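Local coordinates for nitrate reductase (PDB 5YLY), which catalyses the first step of nitrate assimilation, and here appears as its FAD-carrying cytochrome b5 reductase domain, which probably takes electrons from NADH, at residues Y178-L191 with E211-I225. Numbering follows the deposited sequence.
Sequences YQVMKAILSNPSDL and ELEALAKSHPDRVKI
Leu185 lies between His219 and Arg222 and shows how one leucine at a helix end can serve two flat groups. Its CB stands over the centre of the His219 imidazole, 3.8 Å from the ring centroid and 6° off the ring normal, a CH-pi contact. Its CD2 covers one face of the Arg222 guanidinium, while the Asp190 carbonyl lies against the opposite face, with O only 2.9 Å from NH1 but badly angled for a hydrogen bond. Two successive bends fold the arginine chain into this slot, where NH2 gives Ile184 O a weak bond of 3.4 Å at the guanidinium edge and NH1 is taken up by Thr192 O. Were His219 an alanine, Leu185 CB would probably lose the aromatic face it packs on, leaving a gap beside the helix end. The other Leu185 branch, CD1, reaches Val223 CG1 and Leu215 CD2. One turn back, Met181 bends at chi3 (75°), and its CE meets Leu215 CD1 at 3.9 Å as well as Val223 CG2 and Ile225 CD1. Tyr178 carries its ring obliquely past Leu212 and Leu215, CE1 lying 3.9 Å from Leu215 CD1; its OH rests 3.4 Å from Glu211 CB, a van der Waals contact with the aliphatic part of the glutamate. Helices 174-185 and 209-218 thus run side by side, 27° apart over these segments, on the parallel sheet of the Rossmann-like NAD-binding domain, with Tyr178 near the bound FAD. Chemically, the contact grades from a largely apolar seam at Met181 and Tyr178 to a polar end where Arg222 binds Ile184 O weakly and Thr192 O farther along the chain, its charge probably eased further by nearby Asp190, whose carboxylate is held by Tyr147 and Thr192.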
loop_
_atom_site.group_PDB
_atom_site.type_symbol
_atom_site.label_atom_id
_atom_site.label_comp_id
_atom_site.label_asym_id
_atom_site.label_seq_id
_atom_site.Cartn_x
_atom_site.Cartn_y
_atom_site.Cartn_z
ATOM N N TYR A 178 -3.646 0.326 2.485
ATOM C CA TYR A 178 -4.167 -0.733 3.362
ATOM C C TYR A 178 -3.597 -0.612 4.816
ATOM O O TYR A 178 -4.336 -0.736 5.792
ATOM C CB TYR A 178 -3.818 -2.076 2.718
ATOM C CG TYR A 178 -4.446 -3.278 3.377
ATOM C CD1 TYR A 178 -5.831 -3.410 3.467
ATOM C CD2 TYR A 178 -3.659 -4.287 3.917
ATOM C CE1 TYR A 178 -6.417 -4.533 4.064
ATOM C CE2 TYR A 178 -4.236 -5.440 4.468
ATOM C CZ TYR A 178 -5.615 -5.552 4.552
ATOM O OH TYR A 178 -6.168 -6.694 5.112
ATOM N N GLN A 179 -2.320 -0.291 4.942
ATOM C CA GLN A 179 -1.685 -0.142 6.254
ATOM C C GLN A 179 -2.364 1.027 7.040
ATOM O O GLN A 179 -2.697 0.884 8.232
ATOM C CB GLN A 179 -0.176 0.152 6.082
ATOM C CG GLN A 179 0.568 0.297 7.416
ATOM C CD GLN A 179 1.777 1.155 7.244
ATOM O OE1 GLN A 179 1.662 2.350 7.009
ATOM N NE2 GLN A 179 2.961 0.560 7.265
ATOM N N VAL A 180 -2.582 2.173 6.351
ATOM C CA VAL A 180 -3.223 3.349 6.969
ATOM C C VAL A 180 -4.688 3.037 7.294
ATOM O O VAL A 180 -5.157 3.364 8.397
ATOM C CB VAL A 180 -3.044 4.625 6.078
ATOM C CG1 VAL A 180 -3.764 5.841 6.697
ATOM C CG2 VAL A 180 -1.561 4.949 5.907
ATOM N N MET A 181 -5.404 2.368 6.363
ATOM C CA MET A 181 -6.815 2.003 6.591
ATOM C C MET A 181 -6.935 1.136 7.840
ATOM O O MET A 181 -7.761 1.407 8.691
ATOM C CB MET A 181 -7.366 1.201 5.381
ATOM C CG MET A 181 -7.486 2.042 4.136
ATOM S SD MET A 181 -7.898 0.959 2.723
ATOM C CE MET A 181 -9.645 0.657 3.113
ATOM N N LYS A 182 -6.093 0.116 7.966
ATOM C CA LYS A 182 -6.160 -0.731 9.167
ATOM C C LYS A 182 -5.815 0.026 10.455
ATOM O O LYS A 182 -6.486 -0.157 11.484
ATOM C CB LYS A 182 -5.249 -1.926 9.012
ATOM C CG LYS A 182 -5.810 -2.951 8.021
ATOM C CD LYS A 182 -4.746 -3.997 7.730
ATOM C CE LYS A 182 -4.567 -4.958 8.865
ATOM N NZ LYS A 182 -3.416 -5.850 8.603
ATOM N N ALA A 183 -4.796 0.889 10.399
ATOM C CA ALA A 183 -4.375 1.656 11.590
ATOM C C ALA A 183 -5.517 2.546 12.097
ATOM O O ALA A 183 -5.705 2.684 13.308
ATOM C CB ALA A 183 -3.170 2.517 11.252
ATOM N N ILE A 184 -6.324 3.079 11.169
ATOM C CA ILE A 184 -7.452 3.954 11.497
ATOM C C ILE A 184 -8.680 3.155 11.942
ATOM O O ILE A 184 -9.317 3.498 12.935
ATOM C CB ILE A 184 -7.794 4.863 10.264
ATOM C CG1 ILE A 184 -6.665 5.901 10.029
ATOM C CG2 ILE A 184 -9.144 5.580 10.451
ATOM C CD1 ILE A 184 -6.849 6.683 8.714
ATOM N N LEU A 185 -9.040 2.156 11.166
ATOM C CA LEU A 185 -10.287 1.429 11.407
ATOM C C LEU A 185 -10.228 0.471 12.581
ATOM O O LEU A 185 -11.252 0.228 13.224
ATOM C CB LEU A 185 -10.740 0.720 10.098
ATOM C CG LEU A 185 -11.052 1.661 8.902
ATOM C CD1 LEU A 185 -11.273 0.882 7.641
ATOM C CD2 LEU A 185 -12.235 2.591 9.184
ATOM N N SER A 186 -9.056 -0.078 12.873
ATOM C CA SER A 186 -8.890 -1.029 13.994
ATOM C C SER A 186 -8.627 -0.313 15.335
ATOM O O SER A 186 -8.497 -0.954 16.391
ATOM C CB SER A 186 -7.794 -2.048 13.668
ATOM O OG SER A 186 -6.519 -1.456 13.875
ATOM N N ASN A 187 -8.577 1.022 15.308
ATOM C CA ASN A 187 -8.330 1.772 16.519
ATOM C C ASN A 187 -9.679 2.126 17.143
ATOM O O ASN A 187 -10.516 2.695 16.450
ATOM C CB ASN A 187 -7.471 3.007 16.209
ATOM C CG ASN A 187 -7.022 3.708 17.473
ATOM O OD1 ASN A 187 -7.815 4.106 18.326
ATOM N ND2 ASN A 187 -5.730 3.915 17.614
ATOM N N PRO A 188 -9.939 1.747 18.409
ATOM C CA PRO A 188 -11.277 2.000 19.005
ATOM C C PRO A 188 -11.544 3.458 19.357
ATOM O O PRO A 188 -12.662 3.747 19.804
ATOM C CB PRO A 188 -11.263 1.124 20.268
ATOM C CG PRO A 188 -9.860 1.049 20.650
ATOM C CD PRO A 188 -9.060 1.034 19.362
ATOM N N SER A 189 -10.517 4.357 19.213
ATOM C CA SER A 189 -10.615 5.786 19.543
ATOM C C SER A 189 -10.425 6.738 18.340
ATOM O O SER A 189 -10.371 7.955 18.520
ATOM C CB SER A 189 -9.593 6.160 20.624
ATOM O OG SER A 189 -9.752 5.395 21.809
ATOM N N ASP A 190 -10.320 6.210 17.143
ATOM C CA ASP A 190 -10.104 7.036 15.948
ATOM C C ASP A 190 -11.420 7.106 15.133
ATOM O O ASP A 190 -11.976 6.069 14.781
ATOM C CB ASP A 190 -8.993 6.367 15.112
ATOM C CG ASP A 190 -8.331 7.219 14.041
ATOM O OD1 ASP A 190 -8.952 8.178 13.582
ATOM O OD2 ASP A 190 -7.214 6.877 13.625
ATOM N N LEU A 191 -11.902 8.324 14.835
ATOM C CA LEU A 191 -13.145 8.529 14.054
ATOM C C LEU A 191 -12.883 9.082 12.650
ATOM O O LEU A 191 -13.819 9.476 11.963
ATOM C CB LEU A 191 -14.161 9.406 14.816
ATOM C CG LEU A 191 -14.718 8.830 16.143
ATOM C CD1 LEU A 191 -15.577 9.861 16.851
ATOM C CD2 LEU A 191 -15.495 7.535 15.900
ATOM N N GLU A 211 -10.357 -8.685 1.484
ATOM C CA GLU A 211 -9.976 -7.915 2.679
ATOM C C GLU A 211 -10.529 -6.514 2.628
ATOM O O GLU A 211 -11.049 -6.034 3.635
ATOM C CB GLU A 211 -8.461 -7.865 2.871
ATOM C CG GLU A 211 -7.872 -9.208 3.268
ATOM C CD GLU A 211 -7.666 -10.231 2.161
ATOM O OE1 GLU A 211 -7.909 -9.928 0.970
ATOM O OE2 GLU A 211 -7.263 -11.362 2.501
ATOM N N LEU A 212 -10.433 -5.859 1.457
ATOM C CA LEU A 212 -10.981 -4.514 1.279
ATOM C C LEU A 212 -12.487 -4.538 1.444
ATOM O O LEU A 212 -13.042 -3.694 2.161
ATOM C CB LEU A 212 -10.609 -3.938 -0.089
ATOM C CG LEU A 212 -9.122 -3.566 -0.296
ATOM C CD1 LEU A 212 -8.869 -3.207 -1.769
ATOM C CD2 LEU A 212 -8.704 -2.415 0.635
ATOM N N GLU A 213 -13.161 -5.494 0.787
ATOM C CA GLU A 213 -14.613 -5.613 0.926
ATOM C C GLU A 213 -15.037 -5.865 2.386
ATOM O O GLU A 213 -16.017 -5.281 2.831
ATOM C CB GLU A 213 -15.186 -6.657 -0.034
ATOM C CG GLU A 213 -15.150 -6.142 -1.478
ATOM C CD GLU A 213 -15.864 -4.813 -1.685
ATOM O OE1 GLU A 213 -17.105 -4.789 -1.535
ATOM O OE2 GLU A 213 -15.179 -3.779 -1.870
ATOM N N ALA A 214 -14.274 -6.702 3.124
ATOM C CA ALA A 214 -14.582 -7.002 4.533
ATOM C C ALA A 214 -14.409 -5.751 5.420
ATOM O O ALA A 214 -15.194 -5.569 6.349
ATOM C CB ALA A 214 -13.727 -8.143 5.038
ATOM N N LEU A 215 -13.431 -4.882 5.107
ATOM C CA LEU A 215 -13.249 -3.618 5.843
ATOM C C LEU A 215 -14.429 -2.691 5.605
ATOM O O LEU A 215 -14.934 -2.090 6.550
ATOM C CB LEU A 215 -11.957 -2.887 5.413
ATOM C CG LEU A 215 -10.629 -3.356 5.995
ATOM C CD1 LEU A 215 -9.467 -2.547 5.383
ATOM C CD2 LEU A 215 -10.591 -3.176 7.547
ATOM N N ALA A 216 -14.858 -2.549 4.347
ATOM C CA ALA A 216 -15.989 -1.684 3.989
ATOM C C ALA A 216 -17.281 -2.225 4.658
ATOM O O ALA A 216 -18.074 -1.445 5.210
ATOM C CB ALA A 216 -16.155 -1.615 2.478
ATOM N N LYS A 217 -17.423 -3.560 4.711
ATOM C CA LYS A 217 -18.577 -4.203 5.342
ATOM C C LYS A 217 -18.578 -4.015 6.881
ATOM O O LYS A 217 -19.648 -3.828 7.470
ATOM C CB LYS A 217 -18.562 -5.704 4.995
ATOM C CG LYS A 217 -19.850 -6.436 5.338
ATOM C CD LYS A 217 -19.839 -7.864 4.786
ATOM C CE LYS A 217 -21.005 -8.701 5.258
ATOM N NZ LYS A 217 -22.240 -8.342 4.531
ATOM N N SER A 218 -17.397 -4.073 7.526
ATOM C CA SER A 218 -17.327 -3.997 8.971
ATOM C C SER A 218 -17.160 -2.538 9.515
ATOM O O SER A 218 -17.243 -2.335 10.712
ATOM C CB SER A 218 -16.270 -4.966 9.508
ATOM O OG SER A 218 -14.995 -4.581 9.026
ATOM N N HIS A 219 -16.970 -1.524 8.647
ATOM C CA HIS A 219 -16.920 -0.117 9.116
ATOM C C HIS A 219 -17.707 0.701 8.062
ATOM O O HIS A 219 -17.146 1.624 7.451
ATOM C CB HIS A 219 -15.453 0.360 9.240
ATOM C CG HIS A 219 -14.600 -0.553 10.050
ATOM N ND1 HIS A 219 -14.441 -0.372 11.416
ATOM C CD2 HIS A 219 -13.867 -1.618 9.662
ATOM C CE1 HIS A 219 -13.623 -1.325 11.812
ATOM N NE2 HIS A 219 -13.276 -2.117 10.799
ATOM N N PRO A 220 -19.013 0.389 7.843
ATOM C CA PRO A 220 -19.747 1.012 6.727
ATOM C C PRO A 220 -19.905 2.518 6.783
ATOM O O PRO A 220 -20.045 3.132 5.734
ATOM C CB PRO A 220 -21.116 0.306 6.773
ATOM C CG PRO A 220 -21.251 -0.141 8.192
ATOM C CD PRO A 220 -19.869 -0.636 8.487
ATOM N N ASP A 221 -19.882 3.110 7.991
ATOM C CA ASP A 221 -20.057 4.557 8.049
ATOM C C ASP A 221 -18.735 5.300 8.065
ATOM O O ASP A 221 -18.753 6.525 8.129
ATOM C CB ASP A 221 -20.904 4.945 9.272
ATOM C CG ASP A 221 -22.349 4.519 9.205
ATOM O OD1 ASP A 221 -22.779 4.044 8.142
ATOM O OD2 ASP A 221 -23.064 4.710 10.194
ATOM N N ARG A 222 -17.596 4.578 8.046
ATOM C CA ARG A 222 -16.272 5.207 8.136
ATOM C C ARG A 222 -15.444 5.066 6.863
ATOM O O ARG A 222 -14.493 5.807 6.683
ATOM C CB ARG A 222 -15.480 4.701 9.377
ATOM C CG ARG A 222 -15.973 5.387 10.664
ATOM C CD ARG A 222 -14.837 5.893 11.525
ATOM N NE ARG A 222 -14.337 4.805 12.376
ATOM C CZ ARG A 222 -13.060 4.545 12.529
ATOM N NH1 ARG A 222 -12.150 5.340 11.988
ATOM N NH2 ARG A 222 -12.672 3.508 13.270
ATOM N N VAL A 223 -15.816 4.155 5.980
ATOM C CA VAL A 223 -15.034 3.957 4.750
ATOM C C VAL A 223 -15.925 3.587 3.578
ATOM O O VAL A 223 -16.969 2.936 3.760
ATOM C CB VAL A 223 -13.894 2.901 5.006
ATOM C CG1 VAL A 223 -14.454 1.508 5.309
ATOM C CG2 VAL A 223 -12.894 2.840 3.840
ATOM N N LYS A 224 -15.524 4.035 2.381
ATOM C CA LYS A 224 -16.107 3.609 1.103
ATOM C C LYS A 224 -14.959 3.268 0.183
ATOM O O LYS A 224 -13.899 3.922 0.227
ATOM C CB LYS A 224 -16.991 4.669 0.462
ATOM C CG LYS A 224 -18.304 4.868 1.210
ATOM C CD LYS A 224 -19.251 5.801 0.426
ATOM C CE LYS A 224 -20.445 6.188 1.267
ATOM N NZ LYS A 224 -21.267 5.005 1.638
ATOM N N ILE A 225 -15.156 2.232 -0.643
ATOM C CA ILE A 225 -14.128 1.818 -1.591
ATOM C C ILE A 225 -14.742 1.777 -2.984
ATOM O O ILE A 225 -15.841 1.232 -3.160
ATOM C CB ILE A 225 -13.486 0.468 -1.176
ATOM C CG1 ILE A 225 -12.807 0.549 0.233
ATOM C CG2 ILE A 225 -12.459 -0.005 -2.232
ATOM C CD1 ILE A 225 -12.622 -0.720 0.883
#